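Local coordinates for protein DNA-dependent metalloprotease WSS1 homolog 2 (Schizosaccharomyces pombe, PDB 5JIG) that probably cleaves DNA-binding proteins as a DNA-dependent zinc metalloprotease of the WLM family, in the repair of DNA-protein cross-links, the chain here being its WLM protease domain, at residues A[47-52]-A[75-80]; A[21-26]-A[83-88]; A[71-76]-A[93-98]. All blocks are in the same frame, centred on the assembly; numbering follows the deposited sequence.

Contact 1: residues A[47-52]-A[75-80]; sequences LSEMDP and LRLRTD
The guanidinium of Arg78 and the carboxylate of Glu49 meet at their edges, their planes only 18° apart. Glu49 OE1 uses its syn lone pair to take the NE hydrogen of Arg78, 2.8 Å from Arg78 NE and close to the guanidinium plane, in a salt bridge whose N-H...O angle is bent to 136°. A water at the same edge extends the pairing, accepting from Arg78 NH1 and donating to Glu49 OE2. The glutamate reaches the arginine because its CG stands anti to the backbone N (chi1 180°) and the chain runs on extended; Glu49 CG rests on Leu77 CD1, 4.0 Å off. A second water donates to Glu49 OE1 and Met50 O and accepts from Leu77 N, linking the Glu49 carboxylate and the Met50 carbonyl to the Leu77 amide. The backbones pair in parallel: Leu75 N donates to Ser48 O at 2.9 Å, and Met50 N to Leu75 O at 2.8 Å. Strands 44-50 and 72-76 are parallel neighbours in the mixed sheet of the WLM protease domain, and helix 17-29 packs on Glu49 and Leu77 through Ala20 and Leu24. Farther on, Pro52 CB lies alongside Arg78 CB, 4.1 Å away. Leu12 N also donates to Glu49 OE2, and Arg78 NH1 to Pro15 O. Both oxygens of a buried carboxylate are thus satisfied, and the adjacent guanidinium would be expected to favour the ionised form of Glu49.

Contact 2: residues A[21-26]-A[83-88]; sequences LRYLER and DGFRDY
Tyr23 OH donates to Arg86 O at 2.7 Å, the shortest polar link between the helical segment 21-26 and segment 83-88, which leads into helix 88-100. The carbonyl oxygen lies at the edge of the tyrosine ring, near its plane, whereas the hydroxyl stands well above the carbonyl plane. Two aromatic neighbours flank this ring: Phe85 CD2 comes within 3.9 Å of Tyr23 CD1, and Tyr88 CD1 within 3.7 Å of Tyr23 CE2. One turn along the helix, Arg26 lays its guanidinium flat over a face of Tyr88, the planes 2° apart, in a cation-pi contact with Arg26 CZ 3.6 Å from the centroid of the Tyr88 ring. A fully extended side chain, with Arg26 CG anti to the backbone N (chi1 179°), carries the group there and sets Arg26 CD against Tyr88 CE1. Tyr88 OH is hydrogen-bonded to Asp30 OD2. A serine in place of Tyr88 would probably leave the Arg26 guanidinium free to swing without its aromatic platform and Asp30 without that mate. The Asp87 side chain, at the N-cap of helix 88-100, caps a backbone N and hydrogen-bonds Thr90 OG1; this is a capped helix start held to the flank of helix 17-29 in the WLM protease domain.

Contact 3: residues A[71-76]-A[93-98]; sequences AHIELR and STLIHE. With NI (nickel (II) ion), chain B.
Ile73 and Leu95 cross at about a right angle where strand 72-76 packs on the helical segment 93-98. Ile73 CG2 touches Leu95 CD1 at 3.9 Å and, closer still, Glu98 CB at 3.7 Å, so one methyl branch sits between two helix side chains a turn apart. That branch lies anti to the backbone N of Ile73, while CG1, beside the N (chi1 -71°), carries CD1 out to the same Glu98 CB. Leu75 crosses Leu95 obliquely: its CD2 comes down on the helix backbone, 3.8 Å from Leu95 CA, and its other methyl, CD1, reaches Leu95 CB. The same Leu75 CD2 lies 3.9 Å from Thr94 CG2, so the leucine touches Thr94 and Leu95 together. The strand and helix segments run nearly antiparallel, at 154°, with axes 9.1 Å apart at closest approach.

Aliphatic contacts thus cover the CB and CG of Glu98, whereas its carboxylate, turned by a chain bent at chi2 (-45°), belongs to the pocket of an oxygen molecule, probably from the crystallisation liquor. His97, on another side of the helix, binds nickel through NE2 at 2.1 Å; two waters (2.1 and 2.2 Å from the nickel), His101 and His107 are further ligands. Nickel here occupies the position of the catalytic zinc. His97, Glu98 and His101 form the HExxH motif of zinc metalloproteases, which begins on this helix; Glu98 is the predicted active-site residue, and the strand packs against the side of the helix that bears this glutamate.

Strand 72-76 is common to contacts 1 and 3, which share Leu75 and Arg76 and whose centres lie about 10 Å apart. Contact 1 joins this strand edge-on to strand 44-50, while contact 3 lays it against the active-site helix; between them, Ser48 OG and His72 NE2 form a probable hydrogen bond of 2.7 Å. Contact 2, centred about 9 Å from contact 1, fastens the loop that leads from the strand into helix 88-100, and a probable hydrogen bond of 2.8 Å joins Leu77 O to Arg86 N where the two adjoin. Contact 3 contains the nickel ligand His97; the side chain of Leu75 is about 4 Å from that of Glu98, and the side chain of Arg86 in contact 2 about 11 Å.

Contact 1: residues A[47-52]-A[75-80]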
loop_
_atom_site.group_PDB
_atom_site.type_symbol
_atom_site.label_atom_id
_atom_site.label_comp_id
_atom_site.label_asym_id
_atom_site.label_seq_id
_atom_site.Cartn_x
_atom_site.Cartn_y
_atom_site.Cartn_z
ATOM N N LEU A 47 3.709 7.150 -2.677
ATOM C CA LEU A 47 3.118 6.412 -1.567
ATOM C C LEU A 47 3.441 7.233 -0.327
ATOM O O LEU A 47 4.633 7.489 -0.019
ATOM C CB LEU A 47 3.724 5.028 -1.432
ATOM C CG LEU A 47 3.232 4.169 -0.268
ATOM C CD1 LEU A 47 1.738 3.888 -0.402
ATOM C CD2 LEU A 47 4.012 2.883 -0.181
ATOM N N SER A 48 2.424 7.701 0.394
ATOM C CA SER A 48 2.597 8.556 1.559
ATOM C C SER A 48 1.940 7.958 2.787
ATOM O O SER A 48 0.976 7.196 2.718
ATOM C CB SER A 48 1.974 9.928 1.388
ATOM O OG SER A 48 2.535 10.678 0.278
ATOM N N GLU A 49 2.449 8.400 3.921
ATOM C CA GLU A 49 1.777 8.180 5.204
ATOM C C GLU A 49 0.637 9.131 5.345
ATOM O O GLU A 49 0.767 10.348 5.176
ATOM C CB GLU A 49 2.808 8.482 6.303
ATOM C CG GLU A 49 2.221 8.293 7.677
ATOM C CD GLU A 49 3.185 8.621 8.815
ATOM O OE1 GLU A 49 2.846 8.254 9.948
ATOM O OE2 GLU A 49 4.250 9.224 8.521
ATOM N N MET A 50 -0.538 8.572 5.670
ATOM C CA MET A 50 -1.745 9.262 5.901
ATOM C C MET A 50 -1.707 9.839 7.330
ATOM O O MET A 50 -1.270 9.189 8.287
ATOM C CB MET A 50 -2.922 8.314 5.769
ATOM C CG MET A 50 -4.295 8.848 5.692
ATOM S SD MET A 50 -5.442 7.466 5.337
ATOM C CE MET A 50 -6.992 8.350 5.587
ATOM N N ASP A 51 -2.225 11.037 7.501
ATOM C CA ASP A 51 -2.222 11.668 8.819
ATOM C C ASP A 51 -3.033 10.778 9.766
ATOM O O ASP A 51 -4.145 10.356 9.421
ATOM C CB ASP A 51 -2.663 13.086 8.682
ATOM C CG ASP A 51 -2.463 13.922 10.008
ATOM O OD1 ASP A 51 -3.132 14.938 10.113
ATOM O OD2 ASP A 51 -1.746 13.617 10.941
ATOM N N PRO A 52 -2.554 10.522 11.010
ATOM C CA PRO A 52 -3.398 9.749 11.929
ATOM C C PRO A 52 -4.451 10.637 12.592
ATOM O O PRO A 52 -4.278 11.903 12.640
ATOM C CB PRO A 52 -2.417 9.253 12.968
ATOM C CG PRO A 52 -1.271 10.162 12.922
ATOM C CD PRO A 52 -1.172 10.585 11.472
ATOM N N LEU A 75 -1.461 5.665 3.243
ATOM C CA LEU A 75 -1.741 4.598 4.213
ATOM C C LEU A 75 -1.576 5.159 5.613
ATOM O O LEU A 75 -0.556 5.766 5.941
ATOM C CB LEU A 75 -0.728 3.456 4.079
ATOM C CG LEU A 75 -0.716 2.739 2.736
ATOM C CD1 LEU A 75 0.471 1.819 2.711
ATOM C CD2 LEU A 75 -2.015 1.983 2.458
ATOM N N ARG A 76 -2.563 4.898 6.492
ATOM C CA ARG A 76 -2.413 5.249 7.887
ATOM C C ARG A 76 -1.490 4.209 8.526
ATOM O O ARG A 76 -1.805 3.007 8.512
ATOM C CB ARG A 76 -3.757 5.335 8.597
ATOM C CG ARG A 76 -3.631 5.825 10.017
ATOM C CD ARG A 76 -4.783 5.480 10.892
ATOM N NE ARG A 76 -6.000 6.042 10.364
ATOM C CZ ARG A 76 -6.751 6.969 10.909
ATOM N NH1 ARG A 76 -7.755 7.411 10.190
ATOM N NH2 ARG A 76 -6.552 7.360 12.187
ATOM N N LEU A 77 -0.313 4.631 8.966
ATOM C CA LEU A 77 0.659 3.722 9.570
ATOM C C LEU A 77 0.526 3.702 11.082
ATOM O O LEU A 77 0.944 2.709 11.709
ATOM C CB LEU A 77 2.057 4.152 9.195
ATOM C CG LEU A 77 2.354 4.182 7.703
ATOM C CD1 LEU A 77 3.806 4.665 7.513
ATOM C CD2 LEU A 77 2.138 2.823 7.032
ATOM N N ARG A 78 0.043 4.804 11.675
ATOM C CA ARG A 78 0.146 5.042 13.095
ATOM C C ARG A 78 -1.144 4.825 13.800
ATOM O O ARG A 78 -2.241 4.989 13.231
ATOM C CB ARG A 78 0.630 6.487 13.345
ATOM C CG ARG A 78 2.057 6.731 12.906
ATOM C CD ARG A 78 2.439 8.191 13.043
ATOM N NE ARG A 78 3.761 8.484 12.575
ATOM C CZ ARG A 78 4.870 8.562 13.341
ATOM N NH1 ARG A 78 6.025 8.845 12.806
ATOM N NH2 ARG A 78 4.754 8.350 14.662
ATOM N N THR A 79 -1.052 4.421 15.057
ATOM C CA THR A 79 -2.181 4.337 15.972
ATOM C C THR A 79 -2.237 5.490 16.968
ATOM O O THR A 79 -3.225 5.598 17.715
ATOM C CB THR A 79 -2.143 3.022 16.792
ATOM O OG1 THR A 79 -0.912 3.007 17.510
ATOM C CG2 THR A 79 -2.194 1.799 15.913
ATOM N N ASP A 80 -1.227 6.293 17.058
ATOM C CA ASP A 80 -1.131 7.499 17.909
ATOM C C ASP A 80 -0.108 8.424 17.299
ATOM O O ASP A 80 0.385 8.149 16.199
ATOM C CB ASP A 80 -0.820 7.094 19.395
ATOM C CG ASP A 80 0.477 6.379 19.541
ATOM O OD1 ASP A 80 0.476 5.344 20.279
ATOM O OD2 ASP A 80 1.494 6.796 18.974
HETATM O O HOH W 1 0.201 7.370 10.003
HETATM O O HOH W 2 6.138 9.927 10.280
#

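Contact 2: residues A[21-26]-A[83-88]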
loop_
_atom_site.group_PDB
_atom_site.type_symbol
_atom_site.label_atom_id
_atom_site.label_comp_id
_atom_site.label_asym_id
_atom_site.label_seq_id
_atom_site.Cartn_x
_atom_site.Cartn_y
_atom_site.Cartn_z
ATOM N N LEU A 21 9.191 5.750 7.750
ATOM C CA LEU A 21 9.807 5.599 6.435
ATOM C C LEU A 21 10.220 4.140 6.214
ATOM O O LEU A 21 10.003 3.582 5.120
ATOM C CB LEU A 21 10.961 6.572 6.254
ATOM C CG LEU A 21 11.664 6.480 4.916
ATOM C CD1 LEU A 21 10.714 6.658 3.735
ATOM C CD2 LEU A 21 12.781 7.504 4.923
ATOM N N ARG A 22 10.845 3.513 7.224
ATOM C CA ARG A 22 11.173 2.117 7.082
ATOM C C ARG A 22 9.946 1.252 6.817
ATOM O O ARG A 22 10.019 0.269 6.067
ATOM C CB ARG A 22 11.866 1.573 8.400
ATOM C CG ARG A 22 13.244 2.055 8.643
ATOM C CD ARG A 22 13.917 1.132 9.701
ATOM N NE ARG A 22 13.342 1.095 11.066
ATOM C CZ ARG A 22 12.885 0.001 11.712
ATOM N NH1 ARG A 22 12.512 0.117 12.965
ATOM N NH2 ARG A 22 12.770 -1.179 11.112
ATOM N N TYR A 23 8.807 1.626 7.391
ATOM C CA TYR A 23 7.560 0.915 7.165
ATOM C C TYR A 23 7.164 1.028 5.677
ATOM O O TYR A 23 6.833 0.016 5.024
ATOM C CB TYR A 23 6.483 1.501 8.076
ATOM C CG TYR A 23 5.306 0.614 8.429
ATOM C CD1 TYR A 23 4.767 0.663 9.692
ATOM C CD2 TYR A 23 4.710 -0.228 7.524
ATOM C CE1 TYR A 23 3.684 -0.114 10.047
ATOM C CE2 TYR A 23 3.622 -1.013 7.858
ATOM C CZ TYR A 23 3.122 -0.973 9.132
ATOM O OH TYR A 23 2.059 -1.794 9.429
ATOM N N LEU A 24 7.178 2.240 5.117
ATOM C CA LEU A 24 6.880 2.400 3.707
ATOM C C LEU A 24 7.886 1.649 2.818
ATOM O O LEU A 24 7.486 1.086 1.798
ATOM C CB LEU A 24 6.826 3.875 3.296
ATOM C CG LEU A 24 5.663 4.684 3.940
ATOM C CD1 LEU A 24 5.671 6.079 3.325
ATOM C CD2 LEU A 24 4.313 4.025 3.736
ATOM N N GLU A 25 9.162 1.683 3.178
ATOM C CA GLU A 25 10.168 0.964 2.385
ATOM C C GLU A 25 9.856 -0.534 2.386
ATOM O O GLU A 25 9.985 -1.196 1.364
ATOM C CB GLU A 25 11.553 1.212 2.919
ATOM C CG GLU A 25 12.047 2.626 2.722
ATOM C CD GLU A 25 13.339 2.913 3.527
ATOM O OE1 GLU A 25 13.969 3.922 3.221
ATOM O OE2 GLU A 25 13.660 2.191 4.433
ATOM N N ARG A 26 9.455 -1.047 3.539
ATOM C CA ARG A 26 9.115 -2.462 3.655
ATOM C C ARG A 26 7.948 -2.804 2.738
ATOM O O ARG A 26 7.977 -3.851 2.048
ATOM C CB ARG A 26 8.803 -2.844 5.096
ATOM C CG ARG A 26 8.410 -4.298 5.284
ATOM C CD ARG A 26 8.076 -4.589 6.693
ATOM N NE ARG A 26 7.703 -5.931 6.899
ATOM C CZ ARG A 26 7.266 -6.401 8.113
ATOM N NH1 ARG A 26 6.836 -7.579 8.253
ATOM N NH2 ARG A 26 7.119 -5.587 9.128
ATOM N N ASP A 83 4.705 6.822 19.025
ATOM C CA ASP A 83 5.418 5.619 18.531
ATOM C C ASP A 83 4.511 4.401 18.323
ATOM O O ASP A 83 5.056 3.305 18.161
ATOM C CB ASP A 83 6.639 5.264 19.428
ATOM C CG ASP A 83 6.285 4.801 20.817
ATOM O OD1 ASP A 83 7.252 4.408 21.534
ATOM O OD2 ASP A 83 5.081 4.849 21.175
ATOM N N GLY A 84 3.183 4.604 18.326
ATOM C CA GLY A 84 2.315 3.455 18.070
ATOM C C GLY A 84 2.092 3.284 16.570
ATOM O O GLY A 84 1.722 4.235 15.867
ATOM N N PHE A 85 2.315 2.064 16.091
ATOM C CA PHE A 85 2.131 1.701 14.694
ATOM C C PHE A 85 1.182 0.554 14.558
ATOM O O PHE A 85 1.063 -0.319 15.420
ATOM C CB PHE A 85 3.503 1.401 14.019
ATOM C CG PHE A 85 4.319 2.627 13.782
ATOM C CD1 PHE A 85 5.121 3.162 14.780
ATOM C CD2 PHE A 85 4.252 3.287 12.566
ATOM C CE1 PHE A 85 5.859 4.321 14.525
ATOM C CE2 PHE A 85 5.002 4.436 12.330
ATOM C CZ PHE A 85 5.768 4.967 13.317
ATOM N N ARG A 86 0.449 0.606 13.443
ATOM C CA ARG A 86 -0.439 -0.532 13.057
ATOM C C ARG A 86 0.319 -1.796 12.573
ATOM O O ARG A 86 1.413 -1.684 12.051
ATOM C CB ARG A 86 -1.366 -0.028 11.941
ATOM C CG ARG A 86 -2.349 0.990 12.409
ATOM C CD ARG A 86 -3.160 1.629 11.289
ATOM N NE ARG A 86 -3.907 2.692 11.954
ATOM C CZ ARG A 86 -5.003 2.479 12.669
ATOM N NH1 ARG A 86 -5.578 1.268 12.654
ATOM N NH2 ARG A 86 -5.548 3.494 13.309
ATOM N N ASP A 87 -0.289 -2.936 12.784
ATOM C CA ASP A 87 0.371 -4.188 12.428
ATOM C C ASP A 87 0.528 -4.317 10.909
ATOM O O ASP A 87 -0.339 -3.893 10.110
ATOM C CB ASP A 87 -0.333 -5.384 12.989
ATOM C CG ASP A 87 -1.656 -5.521 12.494
ATOM O OD1 ASP A 87 -1.869 -6.391 11.631
ATOM O OD2 ASP A 87 -2.528 -4.770 12.941
ATOM N N TYR A 88 1.636 -4.923 10.519
ATOM C CA TYR A 88 1.992 -5.028 9.128
ATOM C C TYR A 88 0.949 -5.743 8.297
ATOM O O TYR A 88 0.641 -5.312 7.164
ATOM C CB TYR A 88 3.363 -5.678 8.965
ATOM C CG TYR A 88 3.866 -5.645 7.559
ATOM C CD1 TYR A 88 4.388 -4.492 7.029
ATOM C CD2 TYR A 88 3.772 -6.750 6.733
ATOM C CE1 TYR A 88 4.819 -4.422 5.716
ATOM C CE2 TYR A 88 4.226 -6.717 5.413
ATOM C CZ TYR A 88 4.744 -5.522 4.906
ATOM O OH TYR A 88 5.181 -5.414 3.625
#

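Contact 3: residues A[71-76]-A[93-98]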
loop_
_atom_site.group_PDB
_atom_site.type_symbol
_atom_site.label_atom_id
_atom_site.label_comp_id
_atom_site.label_asym_id
_atom_site.label_seq_id
_atom_site.Cartn_x
_atom_site.Cartn_y
_atom_site.Cartn_z
ATOM N N ALA A 71 -2.400 7.734 -8.849
ATOM C CA ALA A 71 -1.428 8.817 -8.853
ATOM C C ALA A 71 -0.736 8.921 -7.504
ATOM O O ALA A 71 0.435 9.274 -7.418
ATOM C CB ALA A 71 -2.114 10.142 -9.137
ATOM N N HIS A 72 -1.449 8.614 -6.447
ATOM C CA HIS A 72 -0.958 8.758 -5.078
ATOM C C HIS A 72 -1.793 7.854 -4.176
ATOM O O HIS A 72 -3.006 7.969 -4.169
ATOM C CB HIS A 72 -1.089 10.237 -4.660
ATOM C CG HIS A 72 -0.646 10.547 -3.274
ATOM N ND1 HIS A 72 -0.898 11.761 -2.668
ATOM C CD2 HIS A 72 0.094 9.870 -2.345
ATOM C CE1 HIS A 72 -0.320 11.769 -1.468
ATOM N NE2 HIS A 72 0.300 10.637 -1.248
ATOM N N ILE A 73 -1.106 6.965 -3.447
ATOM C CA ILE A 73 -1.761 6.151 -2.428
ATOM C C ILE A 73 -1.244 6.607 -1.059
ATOM O O ILE A 73 -0.040 6.866 -0.905
ATOM C CB ILE A 73 -1.528 4.649 -2.691
ATOM C CG1 ILE A 73 -2.326 4.242 -3.919
ATOM C CG2 ILE A 73 -1.879 3.809 -1.473
ATOM C CD1 ILE A 73 -2.062 2.822 -4.414
ATOM N N GLU A 74 -2.162 6.705 -0.106
ATOM C CA GLU A 74 -1.821 7.040 1.269
ATOM C C GLU A 74 -2.243 5.886 2.182
ATOM O O GLU A 74 -3.251 5.208 1.932
ATOM C CB GLU A 74 -2.448 8.300 1.786
ATOM C CG GLU A 74 -2.387 9.472 0.849
ATOM C CD GLU A 74 -2.739 10.775 1.492
ATOM O OE1 GLU A 74 -2.471 10.945 2.702
ATOM O OE2 GLU A 74 -3.285 11.642 0.759
ATOM N N LEU A 75 -1.461 5.665 3.243
ATOM C CA LEU A 75 -1.741 4.598 4.213
ATOM C C LEU A 75 -1.576 5.159 5.613
ATOM O O LEU A 75 -0.556 5.766 5.941
ATOM C CB LEU A 75 -0.728 3.456 4.079
ATOM C CG LEU A 75 -0.716 2.739 2.736
ATOM C CD1 LEU A 75 0.471 1.819 2.711
ATOM C CD2 LEU A 75 -2.015 1.983 2.458
ATOM N N ARG A 76 -2.563 4.898 6.492
ATOM C CA ARG A 76 -2.413 5.249 7.887
ATOM C C ARG A 76 -1.490 4.209 8.526
ATOM O O ARG A 76 -1.805 3.007 8.512
ATOM C CB ARG A 76 -3.757 5.335 8.597
ATOM C CG ARG A 76 -3.631 5.825 10.017
ATOM C CD ARG A 76 -4.783 5.480 10.892
ATOM N NE ARG A 76 -6.000 6.042 10.364
ATOM C CZ ARG A 76 -6.751 6.969 10.909
ATOM N NH1 ARG A 76 -7.755 7.411 10.190
ATOM N NH2 ARG A 76 -6.552 7.360 12.187
ATOM N N SER A 93 -2.684 -5.353 3.772
ATOM C CA SER A 93 -3.982 -5.608 3.177
ATOM C C SER A 93 -4.697 -4.324 2.792
ATOM O O SER A 93 -5.344 -4.268 1.740
ATOM C CB SER A 93 -4.846 -6.423 4.147
ATOM O OG SER A 93 -6.085 -6.742 3.548
ATOM N N THR A 94 -4.588 -3.270 3.587
ATOM C CA THR A 94 -5.087 -1.965 3.191
ATOM C C THR A 94 -4.407 -1.471 1.908
ATOM O O THR A 94 -5.066 -0.953 1.011
ATOM C CB THR A 94 -4.971 -0.947 4.312
ATOM O OG1 THR A 94 -5.778 -1.371 5.406
ATOM C CG2 THR A 94 -5.337 0.458 3.880
ATOM N N LEU A 95 -3.115 -1.684 1.782
ATOM C CA LEU A 95 -2.418 -1.301 0.540
ATOM C C LEU A 95 -2.980 -2.050 -0.653
ATOM O O LEU A 95 -3.175 -1.479 -1.729
ATOM C CB LEU A 95 -0.919 -1.490 0.681
ATOM C CG LEU A 95 -0.093 -1.154 -0.575
ATOM C CD1 LEU A 95 -0.366 0.243 -1.111
ATOM C CD2 LEU A 95 1.385 -1.348 -0.272
ATOM N N ILE A 96 -3.240 -3.364 -0.501
ATOM C CA ILE A 96 -3.844 -4.122 -1.598
ATOM C C ILE A 96 -5.219 -3.582 -1.945
ATOM O O ILE A 96 -5.558 -3.495 -3.127
ATOM C CB ILE A 96 -3.817 -5.638 -1.275
ATOM C CG1 ILE A 96 -2.372 -6.110 -1.129
ATOM C CG2 ILE A 96 -4.584 -6.398 -2.315
ATOM C CD1 ILE A 96 -2.187 -7.544 -0.704
ATOM N N HIS A 97 -6.010 -3.209 -0.937
ATOM C CA HIS A 97 -7.281 -2.563 -1.170
ATOM C C HIS A 97 -7.073 -1.300 -2.017
ATOM O O HIS A 97 -7.765 -1.103 -3.043
ATOM C CB HIS A 97 -7.929 -2.245 0.191
ATOM C CG HIS A 97 -9.194 -1.479 0.088
ATOM N ND1 HIS A 97 -10.393 -1.967 0.566
ATOM C CD2 HIS A 97 -9.490 -0.247 -0.393
ATOM C CE1 HIS A 97 -11.321 -1.041 0.375
ATOM N NE2 HIS A 97 -10.825 0.012 -0.224
ATOM N N GLU A 98 -6.157 -0.431 -1.607
ATOM C CA GLU A 98 -5.934 0.784 -2.372
ATOM C C GLU A 98 -5.453 0.493 -3.795
ATOM O O GLU A 98 -5.912 1.167 -4.736
ATOM C CB GLU A 98 -5.003 1.759 -1.678
ATOM C CG GLU A 98 -5.364 2.123 -0.235
ATOM C CD GLU A 98 -6.729 2.441 0.063
ATOM O OE1 GLU A 98 -7.480 2.832 -0.844
ATOM O OE2 GLU A 98 -7.059 2.316 1.280
HETATM NI NI NI B . -11.745 1.806 -0.691
HETATM O O HOH W 3 -12.526 3.784 -0.887
HETATM O O HOH W 4 -12.043 2.161 1.433
#